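Pantothenate kinase (Coxiella burnetii, PDB 3TQC) catalyses the ATP-dependent phosphorylation of (R)-pantothenate to (R)-4'-phosphopantothenate, the first of five steps leading to coenzyme A. Local coordinates at residues E88-Y93 with Q196-I201; F19-W24 with V55-L60. All coordinates share one frame; numbering follows the deposited sequence.

Overall arrangement
From the N terminus, the chain runs through edge strand 16-20 into helix 21-25 and returns at the start of the long helix 52-84. Contact 2 (19-24 with 55-60) closes this first loop, with 30 residues between its segments. Helix 52-84 then leads to the loop before strand 93-99; the chain leaves 88-93 and returns at 196-201, where contact 1 closes a longer loop of 102 intervening residues. The two loops lie in series, neither nested nor crossed. Their centres are about 27 Å apart and their nearest atoms about 10 Å, yet both reach the same seven-stranded mixed sheet: contact 1 joins two inner parallel strands, contact 2 fastens a helix near one edge. Both also touch the second subunit.

Contact 1. Residues E88-Y93 with Q196-I201; sequences EPKVPY and QPDIVI
Pro-92 fills the tight part of this contact. Its CB lies 3.2 Å from Pro-197 O, and the pyrrolidine ring packs against Pro-197 CD and Val-200 CG2 as well. The apolar approach from Pro-92 CG to Pro-197 CD measures 3.9 Å. Directly after it the strands pair: Tyr-93 N donates to Asp-198 O over 3.0 Å, and Val-200 N to Tyr-93 O over 2.9 Å. The same Tyr-93 O receives a CA-H...O contact from Ile-199.

The hydrated, more solvent-exposed side belongs to partly exposed Lys-90 and Asp-198, linked through polar groups and water instead of close apolar packing. A bend at chi4 (83°) turns NZ of Lys-90 onto Asp-198 OD1, 2.7 Å away, in a salt bridge using the anti lone pair of the carboxylate oxygen. A water also accepts from NZ and donates to Asp-198 O. A second bond, from Asn-124 N to OD2, further restrains the carboxylate. The register, Tyr-93 beside Ile-199 with parallel direction, marks the start of neighbouring strands 93-99 and 199-203 in the parallel core of a P-loop kinase fold, where strand 93-99 leads into the ADP-binding loop.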
loop_
_atom_site.group_PDB
_atom_site.type_symbol
_atom_site.label_atom_id
_atom_site.label_comp_id
_atom_site.label_asym_id
_atom_site.label_seq_id
_atom_site.Cartn_x
_atom_site.Cartn_y
_atom_site.Cartn_z
ATOM N N GLU B 88 -19.207 2.608 -15.228
ATOM C CA GLU B 88 -18.923 1.393 -14.508
ATOM C C GLU B 88 -19.307 1.553 -13.042
ATOM O O GLU B 88 -19.139 2.621 -12.463
ATOM C CB GLU B 88 -17.441 0.997 -14.622
ATOM C CG GLU B 88 -17.059 0.334 -15.945
ATOM C CD GLU B 88 -16.322 1.252 -16.907
ATOM O OE1 GLU B 88 -16.542 2.486 -16.858
ATOM O OE2 GLU B 88 -15.516 0.723 -17.719
ATOM N N PRO B 89 -19.828 0.485 -12.436
ATOM C CA PRO B 89 -20.182 0.587 -11.036
ATOM C C PRO B 89 -18.959 0.513 -10.145
ATOM O O PRO B 89 -17.869 0.150 -10.596
ATOM C CB PRO B 89 -21.081 -0.623 -10.807
ATOM C CG PRO B 89 -20.748 -1.586 -11.877
ATOM C CD PRO B 89 -20.055 -0.861 -12.982
ATOM N N LYS B 90 -19.153 0.864 -8.884
ATOM C CA LYS B 90 -18.119 0.682 -7.876
ATOM C C LYS B 90 -17.718 -0.779 -7.699
ATOM O O LYS B 90 -18.455 -1.707 -8.024
ATOM C CB LYS B 90 -18.573 1.239 -6.529
ATOM C CG LYS B 90 -19.629 0.391 -5.821
ATOM C CD LYS B 90 -20.241 1.147 -4.640
ATOM C CE LYS B 90 -21.276 0.287 -3.905
ATOM N NZ LYS B 90 -20.635 -0.648 -2.920
ATOM N N VAL B 91 -16.524 -0.949 -7.167
ATOM C CA VAL B 91 -16.043 -2.225 -6.720
ATOM C C VAL B 91 -16.081 -2.150 -5.177
ATOM O O VAL B 91 -16.246 -1.058 -4.617
ATOM C CB VAL B 91 -14.609 -2.487 -7.226
ATOM C CG1 VAL B 91 -14.608 -2.749 -8.701
ATOM C CG2 VAL B 91 -13.708 -1.333 -6.897
ATOM N N PRO B 92 -15.907 -3.295 -4.494
ATOM C CA PRO B 92 -16.042 -3.305 -3.041
ATOM C C PRO B 92 -14.879 -2.620 -2.337
ATOM O O PRO B 92 -13.757 -2.583 -2.837
ATOM C CB PRO B 92 -16.065 -4.804 -2.693
ATOM C CG PRO B 92 -16.417 -5.500 -3.975
ATOM C CD PRO B 92 -15.700 -4.652 -5.017
ATOM N N TYR B 93 -15.184 -2.057 -1.190
ATOM C CA TYR B 93 -14.183 -1.557 -0.288
ATOM C C TYR B 93 -13.676 -2.765 0.492
ATOM O O TYR B 93 -14.479 -3.513 1.021
ATOM C CB TYR B 93 -14.814 -0.538 0.651
ATOM C CG TYR B 93 -13.803 0.261 1.407
ATOM C CD1 TYR B 93 -13.345 1.465 0.919
ATOM C CD2 TYR B 93 -13.305 -0.187 2.628
ATOM C CE1 TYR B 93 -12.415 2.194 1.609
ATOM C CE2 TYR B 93 -12.372 0.524 3.313
ATOM C CZ TYR B 93 -11.938 1.727 2.812
ATOM O OH TYR B 93 -11.000 2.452 3.503
ATOM N N GLN B 196 -19.667 -9.056 -5.441
ATOM C CA GLN B 196 -19.611 -7.589 -5.374
ATOM C C GLN B 196 -20.373 -6.998 -4.195
ATOM O O GLN B 196 -21.234 -6.153 -4.370
ATOM C CB GLN B 196 -20.051 -6.961 -6.700
ATOM C CG GLN B 196 -19.086 -7.272 -7.821
ATOM C CD GLN B 196 -17.721 -6.636 -7.614
ATOM O OE1 GLN B 196 -16.689 -7.315 -7.650
ATOM N NE2 GLN B 196 -17.706 -5.327 -7.421
ATOM N N PRO B 197 -20.032 -7.438 -2.976
ATOM C CA PRO B 197 -20.641 -6.827 -1.807
ATOM C C PRO B 197 -20.111 -5.404 -1.689
ATOM O O PRO B 197 -19.280 -4.978 -2.490
ATOM C CB PRO B 197 -20.104 -7.673 -0.668
ATOM C CG PRO B 197 -18.739 -8.068 -1.139
ATOM C CD PRO B 197 -18.868 -8.277 -2.611
ATOM N N ASP B 198 -20.580 -4.667 -0.704
ATOM C CA ASP B 198 -20.106 -3.318 -0.523
ATOM C C ASP B 198 -18.757 -3.342 0.164
ATOM O O ASP B 198 -17.917 -2.484 -0.072
ATOM C CB ASP B 198 -21.119 -2.547 0.312
ATOM C CG ASP B 198 -22.456 -2.476 -0.360
ATOM O OD1 ASP B 198 -22.512 -1.823 -1.437
ATOM O OD2 ASP B 198 -23.420 -3.093 0.171
ATOM N N ILE B 199 -18.568 -4.336 1.026
ATOM C CA ILE B 199 -17.354 -4.462 1.813
ATOM C C ILE B 199 -16.908 -5.908 1.842
ATOM O O ILE B 199 -17.734 -6.829 1.981
ATOM C CB ILE B 199 -17.573 -3.979 3.255
ATOM C CG1 ILE B 199 -17.973 -2.488 3.267
ATOM C CG2 ILE B 199 -16.334 -4.262 4.104
ATOM C CD1 ILE B 199 -18.413 -1.966 4.662
ATOM N N VAL B 200 -15.603 -6.110 1.670
ATOM C CA VAL B 200 -14.999 -7.397 1.884
ATOM C C VAL B 200 -14.051 -7.234 3.045
ATOM O O VAL B 200 -13.209 -6.332 3.046
ATOM C CB VAL B 200 -14.206 -7.867 0.647
ATOM C CG1 VAL B 200 -13.457 -9.162 0.958
ATOM C CG2 VAL B 200 -15.150 -8.027 -0.556
ATOM N N ILE B 201 -14.195 -8.072 4.061
ATOM C CA ILE B 201 -13.242 -8.075 5.148
ATOM C C ILE B 201 -12.305 -9.219 4.834
ATOM O O ILE B 201 -12.727 -10.362 4.766
ATOM C CB ILE B 201 -13.914 -8.260 6.520
ATOM C CG1 ILE B 201 -14.753 -7.028 6.875
ATOM C CG2 ILE B 201 -12.865 -8.514 7.615
ATOM C CD1 ILE B 201 -15.713 -7.249 8.023
HETATM O O HOH W 1 -18.648 0.097 -1.124
HETATM O O HOH W 2 -19.530 -3.162 -4.161
#

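Contact 2. Residues F19-W24 with V55-L60; sequences FNRQQW and VTEIYL
Glu-57 OE1 is gripped by two nitrogens of one guanidinium: Arg-21 NH2 donates over 2.8 Å at a near-straight 166°, while Arg-21 NE adds a weak bond of 3.4 Å. NH2 approaches on the anti side of the carboxylate, tilted out of its plane, and the oxygen lies almost in the guanidinium plane. The two planes stand 58° apart, so this salt bridge is not the coplanar, two-oxygen kind; the other oxygen, OE2, pairs with Lys-53. Arg-21 NH1 makes a salt bridge to Glu-54 OE1 and a hydrogen bond to Ile-313 O.

Ile-58 packs against the guanidinium, with CD1 over one face toward the rim and CG1 3.6 Å from Arg-21 NH1. The same CD1 packs 3.6 Å from Trp-24 CD1. In Trp-24, CG lies opposite the backbone N (chi1 -171°), beside the carbonyl carbon, and the indole points NE1 at Ile-58 O, a 3.3 Å bond with the acceptor near the ring plane and the donor in the carbonyl plane.

Asn-20 and Gln-23 form a capping box that starts the short helix: Gln-23 N donates to Asn-20 OD1 and Asn-20 N to Gln-23 OE1. Through Arg-21 and Trp-24, helix 21-25, following edge strand 16-20, rests on the beginning of helix 52-84, with Val-316 of strand 313-319 against Trp-24 and Leu-84 of the second subunit touching the same indole.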
loop_
_atom_site.group_PDB
_atom_site.type_symbol
_atom_site.label_atom_id
_atom_site.label_comp_id
_atom_site.label_asym_id
_atom_site.label_seq_id
_atom_site.Cartn_x
_atom_site.Cartn_y
_atom_site.Cartn_z
ATOM N N PHE B 19 -5.186 6.135 20.917
ATOM C CA PHE B 19 -6.294 6.177 21.883
ATOM C C PHE B 19 -6.116 5.105 22.942
ATOM O O PHE B 19 -5.954 3.940 22.614
ATOM C CB PHE B 19 -7.641 5.868 21.208
ATOM C CG PHE B 19 -7.941 6.686 20.000
ATOM C CD1 PHE B 19 -8.811 7.764 20.080
ATOM C CD2 PHE B 19 -7.414 6.344 18.768
ATOM C CE1 PHE B 19 -9.128 8.512 18.935
ATOM C CE2 PHE B 19 -7.717 7.089 17.620
ATOM C CZ PHE B 19 -8.559 8.175 17.704
ATOM N N ASN B 20 -6.165 5.469 24.208
ATOM C CA ASN B 20 -6.421 4.466 25.234
ATOM C C ASN B 20 -7.938 4.211 25.240
ATOM O O ASN B 20 -8.684 4.791 24.444
ATOM C CB ASN B 20 -5.912 4.920 26.598
ATOM C CG ASN B 20 -6.624 6.163 27.114
ATOM O OD1 ASN B 20 -7.747 6.470 26.709
ATOM N ND2 ASN B 20 -5.962 6.886 28.009
ATOM N N ARG B 21 -8.399 3.359 26.136
ATOM C CA ARG B 21 -9.807 3.005 26.159
ATOM C C ARG B 21 -10.727 4.203 26.426
ATOM O O ARG B 21 -11.767 4.339 25.783
ATOM C CB ARG B 21 -10.065 1.904 27.187
ATOM C CG ARG B 21 -10.907 0.811 26.594
ATOM C CD ARG B 21 -11.399 -0.119 27.643
ATOM N NE ARG B 21 -12.727 -0.612 27.294
ATOM C CZ ARG B 21 -12.985 -1.646 26.503
ATOM N NH1 ARG B 21 -12.004 -2.345 25.936
ATOM N NH2 ARG B 21 -14.251 -1.988 26.292
ATOM N N GLN B 22 -10.349 5.061 27.370
ATOM C CA GLN B 22 -11.135 6.272 27.662
ATOM C C GLN B 22 -11.259 7.118 26.399
ATOM O O GLN B 22 -12.348 7.580 26.039
ATOM C CB GLN B 22 -10.498 7.099 28.794
ATOM C CG GLN B 22 -11.402 8.176 29.415
ATOM C CD GLN B 22 -11.496 9.485 28.600
ATOM O OE1 GLN B 22 -10.515 9.942 27.984
ATOM N NE2 GLN B 22 -12.679 10.098 28.610
ATOM N N GLN B 23 -10.139 7.315 25.722
ATOM C CA GLN B 23 -10.119 8.193 24.561
ATOM C C GLN B 23 -10.987 7.616 23.454
ATOM O O GLN B 23 -11.745 8.336 22.825
ATOM C CB GLN B 23 -8.685 8.418 24.091
ATOM C CG GLN B 23 -7.984 9.536 24.832
ATOM C CD GLN B 23 -6.476 9.384 24.847
ATOM O OE1 GLN B 23 -5.934 8.376 24.391
ATOM N NE2 GLN B 23 -5.789 10.384 25.396
ATOM N N TRP B 24 -10.895 6.309 23.243
ATOM C CA TRP B 24 -11.728 5.645 22.245
ATOM C C TRP B 24 -13.223 5.809 22.542
ATOM O O TRP B 24 -14.024 5.945 21.611
ATOM C CB TRP B 24 -11.370 4.160 22.143
ATOM C CG TRP B 24 -12.041 3.497 21.002
ATOM C CD1 TRP B 24 -13.106 2.652 21.056
ATOM C CD2 TRP B 24 -11.725 3.661 19.614
ATOM N NE1 TRP B 24 -13.454 2.259 19.789
ATOM C CE2 TRP B 24 -12.634 2.880 18.886
ATOM C CE3 TRP B 24 -10.774 4.410 18.920
ATOM C CZ2 TRP B 24 -12.612 2.813 17.504
ATOM C CZ3 TRP B 24 -10.744 4.334 17.550
ATOM C CH2 TRP B 24 -11.655 3.541 16.852
ATOM N N VAL B 55 -18.170 -5.158 22.609
ATOM C CA VAL B 55 -18.808 -4.880 21.326
ATOM C C VAL B 55 -19.348 -3.463 21.296
ATOM O O VAL B 55 -19.157 -2.739 20.310
ATOM C CB VAL B 55 -20.011 -5.809 21.044
ATOM C CG1 VAL B 55 -20.740 -5.342 19.791
ATOM C CG2 VAL B 55 -19.574 -7.247 20.890
ATOM N N THR B 56 -20.036 -3.065 22.363
ATOM C CA THR B 56 -20.644 -1.758 22.396
ATOM C C THR B 56 -19.583 -0.652 22.423
ATOM O O THR B 56 -19.706 0.334 21.712
ATOM C CB THR B 56 -21.592 -1.577 23.595
ATOM O OG1 THR B 56 -22.601 -2.593 23.570
ATOM C CG2 THR B 56 -22.263 -0.215 23.531
ATOM N N GLU B 57 -18.546 -0.835 23.236
ATOM C CA GLU B 57 -17.598 0.229 23.525
ATOM C C GLU B 57 -16.506 0.315 22.465
ATOM O O GLU B 57 -16.070 1.406 22.149
ATOM C CB GLU B 57 -16.978 0.060 24.922
ATOM C CG GLU B 57 -17.913 0.399 26.092
ATOM C CD GLU B 57 -17.261 0.150 27.466
ATOM O OE1 GLU B 57 -16.046 -0.165 27.507
ATOM O OE2 GLU B 57 -17.953 0.263 28.499
ATOM N N ILE B 58 -16.091 -0.810 21.898
ATOM C CA ILE B 58 -14.995 -0.812 20.930
ATOM C C ILE B 58 -15.465 -1.059 19.501
ATOM O O ILE B 58 -15.268 -0.220 18.630
ATOM C CB ILE B 58 -13.931 -1.860 21.287
ATOM C CG1 ILE B 58 -13.393 -1.635 22.706
ATOM C CG2 ILE B 58 -12.780 -1.794 20.304
ATOM C CD1 ILE B 58 -12.545 -0.389 22.832
ATOM N N TYR B 59 -16.102 -2.200 19.257
ATOM C CA TYR B 59 -16.384 -2.629 17.877
ATOM C C TYR B 59 -17.474 -1.850 17.167
ATOM O O TYR B 59 -17.383 -1.611 15.962
ATOM C CB TYR B 59 -16.629 -4.142 17.834
ATOM C CG TYR B 59 -15.368 -4.838 18.269
ATOM C CD1 TYR B 59 -14.287 -4.906 17.418
ATOM C CD2 TYR B 59 -15.225 -5.341 19.560
ATOM C CE1 TYR B 59 -13.108 -5.493 17.807
ATOM C CE2 TYR B 59 -14.048 -5.934 19.956
ATOM C CZ TYR B 59 -12.991 -6.004 19.069
ATOM O OH TYR B 59 -11.810 -6.586 19.440
ATOM N N LEU B 60 -18.486 -1.421 17.908
ATOM C CA LEU B 60 -19.511 -0.578 17.330
ATOM C C LEU B 60 -18.919 0.752 16.842
ATOM O O LEU B 60 -19.057 1.082 15.676
ATOM C CB LEU B 60 -20.669 -0.371 18.295
ATOM C CG LEU B 60 -21.800 0.520 17.766
ATOM C CD1 LEU B 60 -22.216 0.086 16.364
ATOM C CD2 LEU B 60 -22.987 0.488 18.720
#